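PDB 2OQM: DUF1993 domain-containing protein, which is of unknown function but belongs to the DinB family, whose members are built around a four-helix bundle. Local coordinates for residues L69-K81 with H97-I111. Numbering follows the deposited sequence.
Sequences LIRQVQIACDTAK and HDDSETTLAELRQRI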
ATOM      1  N   LEU A  69      -3.177 -13.931 -10.684  1.00 23.74           N
ATOM      2  CA  LEU A  69      -2.410 -12.758 -11.070  1.00 23.56           C
ATOM      3  C   LEU A  69      -3.199 -11.844 -12.016  1.00 24.52           C
ATOM      4  O   LEU A  69      -3.187 -10.647 -11.857  1.00 23.03           O
ATOM      5  CB  LEU A  69      -1.041 -13.161 -11.665  1.00 23.88           C
ATOM      6  CG  LEU A  69      -0.104 -12.054 -12.168  1.00 26.32           C
ATOM      7  CD1 LEU A  69       0.243 -11.071 -11.003  1.00 25.43           C
ATOM      8  CD2 LEU A  69       1.153 -12.719 -12.715  1.00 24.99           C
ATOM      9  N   ILE A  70      -3.889 -12.435 -12.989  1.00 21.77           N
ATOM     10  CA  ILE A  70      -4.717 -11.672 -13.930  1.00 22.80           C
ATOM     11  C   ILE A  70      -5.706 -10.811 -13.119  1.00 24.49           C
ATOM     12  O   ILE A  70      -5.863  -9.608 -13.341  1.00 23.69           O
ATOM     13  CB  ILE A  70      -5.488 -12.598 -14.838  1.00 24.82           C
ATOM     14  CG1 ILE A  70      -4.577 -13.257 -15.870  1.00 27.30           C
ATOM     15  CG2 ILE A  70      -6.605 -11.789 -15.563  1.00 26.00           C
ATOM     16  CD1 ILE A  70      -5.140 -14.582 -16.513  1.00 25.31           C
ATOM     17  N   ARG A  71      -6.317 -11.428 -12.121  1.00 25.08           N
ATOM     18  CA  ARG A  71      -7.312 -10.744 -11.314  1.00 23.18           C
ATOM     19  C   ARG A  71      -6.747  -9.651 -10.450  1.00 23.33           C
ATOM     20  O   ARG A  71      -7.315  -8.580 -10.324  1.00 23.56           O
ATOM     21  CB  ARG A  71      -8.096 -11.744 -10.438  1.00 27.39           C
ATOM     22  CG  ARG A  71      -8.992 -12.665 -11.178  1.00 32.91           C
ATOM     23  CD  ARG A  71     -10.241 -11.970 -11.701  1.00 44.77           C
ATOM     24  NE  ARG A  71     -11.201 -11.549 -10.688  1.00 53.33           N
ATOM     25  CZ  ARG A  71     -11.669 -10.300 -10.513  1.00 54.60           C
ATOM     26  NH1 ARG A  71     -11.256  -9.283 -11.280  1.00 53.21           N
ATOM     27  NH2 ARG A  71     -12.591 -10.067  -9.562  1.00 50.10           N
ATOM     28  N   GLN A  72      -5.585  -9.881  -9.861  1.00 24.21           N
ATOM     29  CA  GLN A  72      -4.933  -8.853  -9.090  1.00 25.16           C
ATOM     30  C   GLN A  72      -4.705  -7.609  -9.938  1.00 26.41           C
ATOM     31  O   GLN A  72      -4.861  -6.497  -9.418  1.00 26.54           O
ATOM     32  CB  GLN A  72      -3.575  -9.326  -8.542  1.00 24.23           C
ATOM     33  CG  GLN A  72      -3.568 -10.506  -7.576  1.00 27.57           C
ATOM     34  CD  GLN A  72      -4.392 -10.206  -6.341  1.00 27.46           C
ATOM     35  OE1 GLN A  72      -4.370  -9.080  -5.855  1.00 28.08           O
ATOM     36  NE2 GLN A  72      -5.115 -11.203  -5.824  1.00 27.60           N
ATOM     37  N   VAL A  73      -4.264  -7.788 -11.186  1.00 24.60           N
ATOM     38  CA  VAL A  73      -3.962  -6.657 -12.082  1.00 24.22           C
ATOM     39  C   VAL A  73      -5.261  -5.929 -12.386  1.00 24.47           C
ATOM     40  O   VAL A  73      -5.317  -4.694 -12.310  1.00 26.07           O
ATOM     41  CB  VAL A  73      -3.236  -7.104 -13.354  1.00 24.48           C
ATOM     42  CG1 VAL A  73      -3.119  -5.983 -14.392  1.00 21.44           C
ATOM     43  CG2 VAL A  73      -1.810  -7.673 -12.968  1.00 25.52           C
ATOM     44  N   GLN A  74      -6.303  -6.684 -12.685  1.00 24.80           N
ATOM     45  CA  GLN A  74      -7.590  -6.102 -12.989  1.00 25.33           C
ATOM     46  C   GLN A  74      -8.123  -5.283 -11.803  1.00 23.03           C
ATOM     47  O   GLN A  74      -8.626  -4.159 -11.981  1.00 25.13           O
ATOM     48  CB  GLN A  74      -8.599  -7.206 -13.372  1.00 22.47           C
ATOM     49  CG  GLN A  74      -8.267  -7.988 -14.659  1.00 22.30           C
ATOM     50  CD  GLN A  74      -9.159  -9.179 -14.899  1.00 26.12           C
ATOM     51  OE1 GLN A  74      -9.646  -9.782 -13.959  1.00 27.08           O
ATOM     52  NE2 GLN A  74      -9.396  -9.512 -16.174  1.00 26.84           N
ATOM     53  N   ILE A  75      -7.974  -5.823 -10.601  1.00 25.77           N
ATOM     54  CA  ILE A  75      -8.459  -5.150  -9.392  1.00 24.84           C
ATOM     55  C   ILE A  75      -7.610  -3.937  -9.077  1.00 27.61           C
ATOM     56  O   ILE A  75      -8.150  -2.917  -8.715  1.00 26.83           O
ATOM     57  CB  ILE A  75      -8.545  -6.065  -8.157  1.00 23.96           C
ATOM     58  CG1 ILE A  75      -9.484  -7.236  -8.438  1.00 28.34           C
ATOM     59  CG2 ILE A  75      -9.111  -5.253  -6.976  1.00 21.99           C
ATOM     60  CD1 ILE A  75      -9.340  -8.479  -7.551  1.00 26.54           C
ATOM     61  N   ALA A  76      -6.297  -4.026  -9.257  1.00 21.75           N
ATOM     62  CA  ALA A  76      -5.448  -2.838  -9.132  1.00 26.16           C
ATOM     63  C   ALA A  76      -5.879  -1.755 -10.081  1.00 23.29           C
ATOM     64  O   ALA A  76      -6.032  -0.624  -9.682  1.00 22.61           O
ATOM     65  CB  ALA A  76      -3.948  -3.152  -9.294  1.00 23.99           C
ATOM     66  N   CYS A  77      -6.131  -2.083 -11.337  1.00 24.43           N
ATOM     67  CA  CYS A  77      -6.524  -1.075 -12.291  1.00 24.69           C
ATOM     68  C   CYS A  77      -7.871  -0.434 -11.908  1.00 26.79           C
ATOM     69  O   CYS A  77      -8.039   0.784 -11.989  1.00 26.97           O
ATOM     70  CB  CYS A  77      -6.614  -1.680 -13.684  1.00 26.86           C
ATOM     71  SG  CYS A  77      -5.029  -2.113 -14.487  1.00 25.09           S
ATOM     72  N   ASP A  78      -8.815  -1.264 -11.506  1.00 25.67           N
ATOM     73  CA  ASP A  78     -10.151  -0.805 -11.113  1.00 26.52           C
ATOM     74  C   ASP A  78     -10.088   0.044  -9.865  1.00 24.11           C
ATOM     75  O   ASP A  78     -10.752   1.058  -9.764  1.00 25.27           O
ATOM     76  CB  ASP A  78     -11.096  -1.982 -10.878  1.00 28.35           C
ATOM     77  CG  ASP A  78     -11.705  -2.524 -12.144  1.00 33.28           C
ATOM     78  OD1 ASP A  78     -11.593  -1.911 -13.224  1.00 38.74           O
ATOM     79  OD2 ASP A  78     -12.311  -3.597 -12.036  1.00 40.08           O
ATOM     80  N   THR A  79      -9.210  -0.315  -8.939  1.00 26.09           N
ATOM     81  CA  THR A  79      -9.086   0.483  -7.743  1.00 24.05           C
ATOM     82  C   THR A  79      -8.722   1.937  -8.078  1.00 25.21           C
ATOM     83  O   THR A  79      -9.297   2.883  -7.506  1.00 23.51           O
ATOM     84  CB  THR A  79      -8.051  -0.134  -6.825  1.00 24.16           C
ATOM     85  OG1 THR A  79      -8.491  -1.445  -6.445  1.00 24.50           O
ATOM     86  CG2 THR A  79      -7.866   0.698  -5.583  1.00 27.90           C
ATOM     87  N   ALA A  80      -7.712   2.099  -8.936  1.00 25.69           N
ATOM     88  CA  ALA A  80      -7.265   3.406  -9.416  1.00 22.70           C
ATOM     89  C   ALA A  80      -8.368   4.115 -10.185  1.00 26.59           C
ATOM     90  O   ALA A  80      -8.703   5.266  -9.880  1.00 27.55           O
ATOM     91  CB  ALA A  80      -6.029   3.283 -10.279  1.00 25.27           C
ATOM     92  N   LYS A  81      -8.935   3.423 -11.165  1.00 26.05           N
ATOM     93  CA  LYS A  81      -9.922   4.033 -12.074  1.00 27.38           C
ATOM     94  C   LYS A  81     -11.189   4.453 -11.313  1.00 26.77           C
ATOM     95  O   LYS A  81     -11.602   5.609 -11.367  1.00 27.01           O
ATOM     96  CB  LYS A  81     -10.301   3.054 -13.190  1.00 28.19           C
ATOM     97  CG  LYS A  81     -11.366   3.613 -14.167  1.00 33.57           C
ATOM     98  CD  LYS A  81     -11.933   2.534 -15.065  1.00 36.54           C
ATOM     99  CE  LYS A  81     -12.802   1.526 -14.305  1.00 47.29           C
ATOM    100  NZ  LYS A  81     -13.406   0.503 -15.204  1.00 47.66           N
ATOM    101  N   HIS A  97     -15.042  -2.109 -17.997  1.00 54.66           N
ATOM    102  CA  HIS A  97     -14.235  -3.262 -18.410  1.00 54.06           C
ATOM    103  C   HIS A  97     -14.959  -4.537 -17.961  1.00 54.76           C
ATOM    104  O   HIS A  97     -15.327  -4.661 -16.793  1.00 56.49           O
ATOM    105  CB  HIS A  97     -12.844  -3.181 -17.773  1.00 52.93           C
ATOM    106  CG  HIS A  97     -12.038  -1.986 -18.191  1.00 51.89           C
ATOM    107  ND1 HIS A  97     -11.768  -0.929 -17.338  1.00 54.48           N
ATOM    108  CD2 HIS A  97     -11.397  -1.701 -19.352  1.00 48.42           C
ATOM    109  CE1 HIS A  97     -11.005  -0.039 -17.957  1.00 53.55           C
ATOM    110  NE2 HIS A  97     -10.768  -0.484 -19.184  1.00 51.64           N
ATOM    111  N   ASP A  98     -15.172  -5.473 -18.886  1.00 55.25           N
ATOM    112  CA  ASP A  98     -15.809  -6.765 -18.565  1.00 54.81           C
ATOM    113  C   ASP A  98     -14.882  -7.832 -17.922  1.00 53.14           C
ATOM    114  O   ASP A  98     -15.338  -8.944 -17.634  1.00 55.15           O
ATOM    115  CB  ASP A  98     -16.461  -7.359 -19.820  1.00 56.14           C
ATOM    116  CG  ASP A  98     -15.444  -7.849 -20.848  1.00 65.27           C
ATOM    117  OD1 ASP A  98     -14.221  -7.590 -20.684  1.00 69.98           O
ATOM    118  OD2 ASP A  98     -15.882  -8.502 -21.830  1.00 78.00           O
ATOM    119  N   ASP A  99     -13.604  -7.514 -17.724  1.00 46.89           N
ATOM    120  CA  ASP A  99     -12.658  -8.450 -17.098  1.00 43.32           C
ATOM    121  C   ASP A  99     -12.438  -9.737 -17.877  1.00 41.57           C
ATOM    122  O   ASP A  99     -12.231 -10.802 -17.309  1.00 39.88           O
ATOM    123  CB  ASP A  99     -13.066  -8.766 -15.669  1.00 43.60           C
ATOM    124  CG  ASP A  99     -12.782  -7.609 -14.712  1.00 46.79           C
ATOM    125  OD1 ASP A  99     -11.921  -6.749 -15.023  1.00 46.02           O
ATOM    126  OD2 ASP A  99     -13.399  -7.577 -13.635  1.00 51.47           O
ATOM    127  N   SER A 100     -12.435  -9.614 -19.191  1.00 41.74           N
ATOM    128  CA  SER A 100     -12.286 -10.768 -20.072  1.00 41.86           C
ATOM    129  C   SER A 100     -10.832 -11.140 -20.385  1.00 39.37           C
ATOM    130  O   SER A 100     -10.593 -12.096 -21.128  1.00 39.62           O
ATOM    131  CB  SER A 100     -12.989 -10.446 -21.395  1.00 42.62           C
ATOM    132  OG  SER A 100     -12.417  -9.257 -21.967  1.00 50.24           O
ATOM    133  N   GLU A 101      -9.865 -10.369 -19.869  1.00 35.16           N
ATOM    134  CA  GLU A 101      -8.468 -10.528 -20.269  1.00 33.91           C
ATOM    135  C   GLU A 101      -7.918 -11.882 -19.863  1.00 35.09           C
ATOM    136  O   GLU A 101      -8.150 -12.350 -18.743  1.00 36.16           O
ATOM    137  CB  GLU A 101      -7.582  -9.465 -19.610  1.00 32.10           C
ATOM    138  CG  GLU A 101      -7.820  -8.034 -20.053  1.00 34.79           C
ATOM    139  CD  GLU A 101      -8.835  -7.259 -19.241  1.00 36.91           C
ATOM    140  OE1 GLU A 101      -9.504  -7.847 -18.386  1.00 30.52           O
ATOM    141  OE2 GLU A 101      -8.999  -6.046 -19.504  1.00 32.16           O
ATOM    142  N   THR A 102      -7.177 -12.507 -20.762  1.00 33.97           N
ATOM    143  CA  THR A 102      -6.516 -13.769 -20.457  1.00 35.96           C
ATOM    144  C   THR A 102      -5.031 -13.752 -20.782  1.00 35.61           C
ATOM    145  O   THR A 102      -4.311 -14.680 -20.415  1.00 36.99           O
ATOM    146  CB  THR A 102      -7.199 -14.951 -21.205  1.00 35.86           C
ATOM    147  OG1 THR A 102      -7.195 -14.717 -22.618  1.00 37.18           O
ATOM    148  CG2 THR A 102      -8.640 -15.105 -20.766  1.00 35.82           C
ATOM    149  N   THR A 103      -4.562 -12.705 -21.459  1.00 32.47           N
ATOM    150  CA  THR A 103      -3.199 -12.658 -21.928  1.00 28.68           C
ATOM    151  C   THR A 103      -2.485 -11.430 -21.421  1.00 28.52           C
ATOM    152  O   THR A 103      -3.113 -10.462 -20.973  1.00 28.80           O
ATOM    153  CB  THR A 103      -3.134 -12.656 -23.438  1.00 30.20           C
ATOM    154  OG1 THR A 103      -3.575 -11.373 -23.941  1.00 28.92           O
ATOM    155  CG2 THR A 103      -3.983 -13.828 -24.015  1.00 33.71           C
ATOM    156  N   LEU A 104      -1.159 -11.493 -21.444  1.00 27.46           N
ATOM    157  CA  LEU A 104      -0.341 -10.353 -21.012  1.00 28.72           C
ATOM    158  C   LEU A 104      -0.655  -9.125 -21.889  1.00 26.98           C
ATOM    159  O   LEU A 104      -0.776  -8.028 -21.378  1.00 24.85           O
ATOM    160  CB  LEU A 104       1.173 -10.688 -20.997  1.00 26.94           C
ATOM    161  CG  LEU A 104       2.106  -9.578 -20.458  1.00 29.39           C
ATOM    162  CD1 LEU A 104       1.615  -8.991 -19.172  1.00 29.91           C
ATOM    163  CD2 LEU A 104       3.526 -10.082 -20.269  1.00 30.53           C
ATOM    164  N   ALA A 105      -0.867  -9.326 -23.198  1.00 27.36           N
ATOM    165  CA  ALA A 105      -1.127  -8.187 -24.071  1.00 27.88           C
ATOM    166  C   ALA A 105      -2.366  -7.441 -23.626  1.00 27.56           C
ATOM    167  O   ALA A 105      -2.416  -6.202 -23.574  1.00 27.32           O
ATOM    168  CB  ALA A 105      -1.271  -8.643 -25.544  1.00 22.98           C
ATOM    169  N   GLU A 106      -3.379  -8.218 -23.283  1.00 27.92           N
ATOM    170  CA  GLU A 106      -4.644  -7.664 -22.905  1.00 25.66           C
ATOM    171  C   GLU A 106      -4.544  -6.901 -21.600  1.00 27.07           C
ATOM    172  O   GLU A 106      -5.208  -5.911 -21.403  1.00 30.12           O
ATOM    173  CB  GLU A 106      -5.632  -8.785 -22.767  1.00 26.41           C
ATOM    174  CG  GLU A 106      -5.960  -9.422 -24.125  1.00 33.02           C
ATOM    175  CD  GLU A 106      -6.874 -10.628 -23.992  1.00 34.95           C
ATOM    176  OE1 GLU A 106      -6.790 -11.347 -22.974  1.00 37.93           O
ATOM    177  OE2 GLU A 106      -7.677 -10.846 -24.919  1.00 48.40           O
ATOM    178  N   LEU A 107      -3.756  -7.418 -20.671  1.00 27.60           N
ATOM    179  CA  LEU A 107      -3.514  -6.748 -19.406  1.00 25.78           C
ATOM    180  C   LEU A 107      -2.743  -5.479 -19.612  1.00 26.27           C
ATOM    181  O   LEU A 107      -3.064  -4.479 -19.002  1.00 23.87           O
ATOM    182  CB  LEU A 107      -2.770  -7.665 -18.431  1.00 27.75           C
ATOM    183  CG  LEU A 107      -3.553  -8.837 -17.854  1.00 32.66           C
ATOM    184  CD1 LEU A 107      -2.657  -9.617 -16.913  1.00 29.83           C
ATOM    185  CD2 LEU A 107      -4.873  -8.381 -17.127  1.00 28.65           C
ATOM    186  N   ARG A 108      -1.741  -5.491 -20.500  1.00 26.35           N
ATOM    187  CA  ARG A 108      -1.019  -4.247 -20.810  1.00 27.86           C
ATOM    188  C   ARG A 108      -1.960  -3.196 -21.395  1.00 27.37           C
ATOM    189  O   ARG A 108      -1.832  -2.011 -21.085  1.00 24.36           O
ATOM    190  CB  ARG A 108       0.080  -4.477 -21.818  1.00 27.30           C
ATOM    191  CG  ARG A 108       1.080  -5.481 -21.389  1.00 29.73           C
ATOM    192  CD  ARG A 108       2.327  -4.864 -20.903  1.00 40.13           C
ATOM    193  NE  ARG A 108       3.504  -5.719 -21.126  1.00 38.49           N
ATOM    194  CZ  ARG A 108       4.587  -5.654 -20.371  1.00 36.58           C
ATOM    195  NH1 ARG A 108       4.659  -4.807 -19.346  1.00 36.49           N
ATOM    196  NH2 ARG A 108       5.588  -6.460 -20.623  1.00 36.45           N
ATOM    197  N   GLN A 109      -2.922  -3.636 -22.201  1.00 27.02           N
ATOM    198  CA  GLN A 109      -3.954  -2.716 -22.715  1.00 29.44           C
ATOM    199  C   GLN A 109      -4.821  -2.140 -21.593  1.00 27.66           C
ATOM    200  O   GLN A 109      -5.111  -0.962 -21.592  1.00 25.50           O
ATOM    201  CB  GLN A 109      -4.830  -3.398 -23.741  1.00 29.51           C
ATOM    202  CG  GLN A 109      -5.942  -2.481 -24.309  1.00 37.81           C
ATOM    203  CD  GLN A 109      -5.397  -1.250 -25.014  1.00 39.34           C
ATOM    204  OE1 GLN A 109      -5.694  -0.104 -24.632  1.00 47.64           O
ATOM    205  NE2 GLN A 109      -4.582  -1.475 -26.039  1.00 31.52           N
ATOM    206  N   ARG A 110      -5.185  -2.971 -20.628  1.00 28.07           N
ATOM    207  CA  ARG A 110      -6.011  -2.541 -19.481  1.00 27.14           C
ATOM    208  C   ARG A 110      -5.298  -1.450 -18.690  1.00 27.05           C
ATOM    209  O   ARG A 110      -5.888  -0.396 -18.385  1.00 26.19           O
ATOM    210  CB  ARG A 110      -6.325  -3.739 -18.604  1.00 28.00           C
ATOM    211  CG  ARG A 110      -7.125  -3.466 -17.320  1.00 32.68           C
ATOM    212  CD  ARG A 110      -8.516  -3.153 -17.591  1.00 40.51           C
ATOM    213  NE  ARG A 110      -9.346  -3.252 -16.386  1.00 37.67           N
ATOM    214  CZ  ARG A 110     -10.058  -4.325 -16.025  1.00 33.31           C
ATOM    215  NH1 ARG A 110     -10.029  -5.455 -16.716  1.00 31.82           N
ATOM    216  NH2 ARG A 110     -10.822  -4.251 -14.966  1.00 34.18           N
ATOM    217  N   ILE A 111      -4.012  -1.680 -18.406  1.00 27.12           N
ATOM    218  CA  ILE A 111      -3.195  -0.665 -17.722  1.00 25.32           C
ATOM    219  C   ILE A 111      -3.124   0.604 -18.519  1.00 24.07           C
ATOM    220  O   ILE A 111      -3.327   1.659 -17.996  1.00 24.74           O
ATOM    221  CB  ILE A 111      -1.752  -1.195 -17.415  1.00 26.78           C
ATOM    222  CG1 ILE A 111      -1.825  -2.366 -16.437  1.00 27.70           C
ATOM    223  CG2 ILE A 111      -0.852  -0.103 -16.867  1.00 24.70           C
ATOM    224  CD1 ILE A 111      -0.463  -3.048 -16.144  1.00 26.64           C
TER
HETATM  225  O   HOH W   1     -12.056  -6.222 -11.315  1.00 55.01           O
HETATM  226  O   HOH W   2     -10.178 -12.502 -17.237  1.00 53.74           O
HETATM  227  O   HOH W   3      -9.708  -0.861 -15.035  1.00 28.35           O
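Asp78 takes the guanidinium of Arg110 across two neighbouring, near-parallel helices (11°) of the DinB-type helical bundle. Arg110 NH2 reaches Asp78 OD1 at 3.0 Å, with the oxygen in the guanidinium plane but the nitrogen above the carboxylate plane. Both terminal nitrogens also converge end-on upon Asp99 OD1, NH2 at 2.7 Å, and NH1 further bonds Glu101 OE2, so three carboxylates share the edge of one cation. Its flat faces are covered too: Gln74 lies over one, while His97 CB sits over the centre of the other. With CG anti to the backbone N (chi1 177°) and the chain bent at the next bond, Arg110 lays CG against Cys77 SG. A methionine in its place would probably leave Asp78, Asp99 and Glu101 without their shared counter-charge and free the 97-103 loop to shift.

A second tier of bonds positions Glu101: Gln74 NE2 donates to Glu101 OE1 on its anti side (2.8 Å), and Gln74 OE1 accepts from Arg71 NH1. Beneath the polar layer, Leu107 CD2 meets Val73 CG1 at 4.0 Å. At the far end, Lys81 NZ, also bonded to Pro95 O, donates to His97 ND1 at 3.0 Å, approaching 25° out of the ring plane.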